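Local coordinates for listeria nuclear targeted protein A (Listeria monocytogenes, PDB 4CIH) that relieves the repression of interferon-stimulated genes in the host cell by keeping the chromatin repressor BAHD1 from being recruited to them, at residues E62-D67 against A81-F86. The protein carries 2 engineered substitutions. Sequence-based numbering, arbitrary orientation.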
ATOM      1  N   GLU A  62      -7.809   7.134  -4.030  1.00 30.34           N
ATOM      2  CA  GLU A  62      -7.517   8.520  -4.231  1.00 37.62           C
ATOM      3  C   GLU A  62      -6.468   8.638  -5.336  1.00 43.98           C
ATOM      4  O   GLU A  62      -6.764   9.172  -6.407  1.00 59.24           O
ATOM      5  CB  GLU A  62      -7.065   9.179  -2.927  1.00 47.03           C
ATOM      6  CG  GLU A  62      -8.159  10.036  -2.295  1.00 47.95           C
ATOM      7  CD  GLU A  62      -7.693  10.752  -1.048  1.00 47.54           C
ATOM      8  OE1 GLU A  62      -6.953  11.733  -1.209  1.00 39.90           O
ATOM      9  OE2 GLU A  62      -8.078  10.349   0.083  1.00 52.91           O
ATOM     10  N   ILE A  63      -5.291   8.045  -5.131  1.00 39.48           N
ATOM     11  CA  ILE A  63      -4.295   7.946  -6.207  1.00 39.77           C
ATOM     12  C   ILE A  63      -4.732   7.234  -7.512  1.00 47.68           C
ATOM     13  O   ILE A  63      -4.886   7.880  -8.540  1.00 47.72           O
ATOM     14  CB  ILE A  63      -2.959   7.406  -5.688  1.00 37.90           C
ATOM     15  CG1 ILE A  63      -2.284   8.494  -4.848  1.00 32.44           C
ATOM     16  CG2 ILE A  63      -2.070   6.993  -6.867  1.00 39.28           C
ATOM     17  CD1 ILE A  63      -1.839   7.999  -3.487  1.00 32.96           C
ATOM     18  N   LEU A  64      -4.941   5.919  -7.472  1.00 52.33           N
ATOM     19  CA  LEU A  64      -5.410   5.157  -8.649  1.00 56.40           C
ATOM     20  C   LEU A  64      -6.557   5.782  -9.451  1.00 55.05           C
ATOM     21  O   LEU A  64      -6.872   5.316 -10.573  1.00 44.99           O
ATOM     22  CB  LEU A  64      -5.830   3.729  -8.262  1.00 54.94           C
ATOM     23  CG  LEU A  64      -4.901   2.543  -8.557  1.00 58.33           C
ATOM     24  CD1 LEU A  64      -5.641   1.214  -8.419  1.00 50.78           C
ATOM     25  CD2 LEU A  64      -4.278   2.654  -9.943  1.00 56.53           C
ATOM     26  N   SER A  65      -7.207   6.792  -8.872  1.00 45.87           N
ATOM     27  CA  SER A  65      -8.303   7.469  -9.584  1.00 42.61           C
ATOM     28  C   SER A  65      -8.013   8.921  -9.938  1.00 37.97           C
ATOM     29  O   SER A  65      -8.899   9.654 -10.380  1.00 51.66           O
ATOM     30  CB  SER A  65      -9.650   7.298  -8.855  1.00 43.28           C
ATOM     31  OG  SER A  65      -9.920   8.392  -7.996  1.00 47.03           O
ATOM     32  N   ILE A  66      -6.762   9.343  -9.776  1.00 34.86           N
ATOM     33  CA  ILE A  66      -6.303  10.560 -10.437  1.00 31.96           C
ATOM     34  C   ILE A  66      -6.612  10.485 -11.934  1.00 37.81           C
ATOM     35  O   ILE A  66      -6.588   9.385 -12.523  1.00 36.93           O
ATOM     36  CB  ILE A  66      -4.838  10.811 -10.123  1.00 38.42           C
ATOM     37  CG1 ILE A  66      -4.753  11.245  -8.643  1.00 42.27           C
ATOM     38  CG2 ILE A  66      -4.283  11.867 -11.071  1.00 43.34           C
ATOM     39  CD1 ILE A  66      -3.371  11.289  -8.053  1.00 34.38           C
ATOM     40  N   ASP A  67      -7.022  11.600 -12.543  1.00 39.25           N
ATOM     41  CA  ASP A  67      -7.538  11.475 -13.905  1.00 47.43           C
ATOM     42  C   ASP A  67      -6.451  10.824 -14.711  1.00 43.11           C
ATOM     43  O   ASP A  67      -6.563   9.653 -15.099  1.00 40.08           O
ATOM     44  CB  ASP A  67      -7.970  12.812 -14.508  1.00 52.60           C
ATOM     45  CG  ASP A  67      -8.423  12.677 -15.962  1.00 56.18           C
ATOM     46  OD1 ASP A  67      -7.556  12.434 -16.821  1.00 58.24           O
ATOM     47  OD2 ASP A  67      -9.634  12.841 -16.260  1.00 61.57           O
ATOM     48  N   ALA A  81       3.883   3.764 -15.920  1.00 37.96           N
ATOM     49  CA  ALA A  81       4.923   2.974 -15.285  1.00 43.22           C
ATOM     50  C   ALA A  81       4.703   3.019 -13.797  1.00 44.74           C
ATOM     51  O   ALA A  81       4.594   1.964 -13.165  1.00 62.53           O
ATOM     52  CB  ALA A  81       6.294   3.530 -15.642  1.00 46.91           C
ATOM     53  N   PHE A  82       4.565   4.238 -13.267  1.00 45.18           N
ATOM     54  CA  PHE A  82       4.312   4.520 -11.846  1.00 44.88           C
ATOM     55  C   PHE A  82       3.014   3.926 -11.319  1.00 48.22           C
ATOM     56  O   PHE A  82       2.956   3.383 -10.208  1.00 47.94           O
ATOM     57  CB  PHE A  82       4.311   6.049 -11.608  1.00 37.41           C
ATOM     58  CG  PHE A  82       3.585   6.462 -10.366  1.00 41.90           C
ATOM     59  CD1 PHE A  82       4.128   6.178  -9.111  1.00 39.83           C
ATOM     60  CD2 PHE A  82       2.356   7.127 -10.439  1.00 30.72           C
ATOM     61  CE1 PHE A  82       3.455   6.510  -7.954  1.00 30.61           C
ATOM     62  CE2 PHE A  82       1.707   7.494  -9.283  1.00 36.58           C
ATOM     63  CZ  PHE A  82       2.246   7.167  -8.046  1.00 34.97           C
ATOM     64  N   LYS A  83       1.946   4.086 -12.095  1.00 51.25           N
ATOM     65  CA  LYS A  83       0.658   3.526 -11.709  1.00 38.83           C
ATOM     66  C   LYS A  83       0.830   2.014 -11.665  1.00 34.69           C
ATOM     67  O   LYS A  83       0.304   1.348 -10.766  1.00 31.88           O
ATOM     68  CB  LYS A  83      -0.440   3.976 -12.700  1.00 40.68           C
ATOM     69  CG  LYS A  83      -1.766   3.198 -12.703  1.00 40.66           C
ATOM     70  CD  LYS A  83      -1.840   2.029 -13.670  1.00 30.39           C
ATOM     71  CE  LYS A  83      -3.260   1.425 -13.723  1.00 30.35           C
ATOM     72  NZ  LYS A  83      -4.008   1.654 -14.997  1.00 29.11           N
ATOM     73  N   LYS A  84       1.541   1.474 -12.658  1.00 39.15           N
ATOM     74  CA  LYS A  84       1.601   0.022 -12.916  1.00 36.61           C
ATOM     75  C   LYS A  84       2.283  -0.643 -11.750  1.00 35.63           C
ATOM     76  O   LYS A  84       1.844  -1.682 -11.267  1.00 45.51           O
ATOM     77  CB  LYS A  84       2.383  -0.254 -14.208  1.00 35.51           C
ATOM     78  CG  LYS A  84       2.861  -1.685 -14.328  1.00 38.85           C
ATOM     79  CD  LYS A  84       3.442  -1.948 -15.710  1.00 34.43           C
ATOM     80  CE  LYS A  84       4.140  -3.284 -15.730  1.00 30.74           C
ATOM     81  NZ  LYS A  84       5.561  -3.073 -16.141  1.00 34.77           N
ATOM     82  N   ILE A  85       3.366  -0.019 -11.303  1.00 39.58           N
ATOM     83  CA  ILE A  85       4.046  -0.440 -10.100  1.00 39.70           C
ATOM     84  C   ILE A  85       3.192  -0.097  -8.885  1.00 45.05           C
ATOM     85  O   ILE A  85       2.824  -0.992  -8.116  1.00 58.98           O
ATOM     86  CB  ILE A  85       5.445   0.193  -9.993  1.00 39.36           C
ATOM     87  CG1 ILE A  85       6.194  -0.347  -8.781  1.00 44.57           C
ATOM     88  CG2 ILE A  85       5.372   1.707  -9.947  1.00 43.66           C
ATOM     89  CD1 ILE A  85       7.279  -1.321  -9.148  1.00 34.97           C
ATOM     90  N   PHE A  86       2.856   1.178  -8.715  1.00 36.09           N
ATOM     91  CA  PHE A  86       2.119   1.605  -7.522  1.00 39.35           C
ATOM     92  C   PHE A  86       0.886   0.736  -7.289  1.00 36.56           C
ATOM     93  O   PHE A  86       0.530   0.459  -6.163  1.00 43.33           O
ATOM     94  CB  PHE A  86       1.755   3.080  -7.649  1.00 39.71           C
ATOM     95  CG  PHE A  86       0.787   3.577  -6.613  1.00 46.65           C
ATOM     96  CD1 PHE A  86      -0.568   3.247  -6.680  1.00 47.19           C
ATOM     97  CD2 PHE A  86       1.211   4.452  -5.625  1.00 44.34           C
ATOM     98  CE1 PHE A  86      -1.458   3.732  -5.746  1.00 41.38           C
ATOM     99  CE2 PHE A  86       0.340   4.927  -4.681  1.00 39.83           C
ATOM    100  CZ  PHE A  86      -1.001   4.568  -4.736  1.00 47.58           C
TER
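I63 packs its beta-branched side chain against the ring of F86. Its CG2 methyl lies over one face of that ring, 3.7 Å from the centroid and 25° off the normal, which makes a CH-pi contact. The methyl is shifted toward the rim and comes within 3.4 Å of F86 CZ. CG2 stands anti to the backbone N and CG1 beside it; I63 CD1, at the end of that second branch, comes within 3.7 Å of F86 CZ. F86 CG is also anti to its backbone N, which sends the ring out from helix 77-103 to meet the isoleucine. F82, one turn earlier, adds a lighter contact: its CZ is 4.5 Å from I63 CG2. I12 of helix 8-34 touches both I63 and F82, and L132 and L139 of helix 121-139 also touch F82. I63, F82 and F86 are all buried.

The other side is looser and only partly shielded from solvent. Here L64 CD2 meets the aliphatic part of K83, 3.8 Å from CG, with the two side chains crossing at about a right angle. K83 NZ hydrogen-bonds to S72 OG. I69 of helix 67-70 touches both L64 and K83. A type I turn from I63 to I66 carries the chain away from helix 42-63. Apolar packing joins the end of helix 42-63 and the turn after it to helix 77-103, near one end of the four-helical up-and-down bundle of LntA.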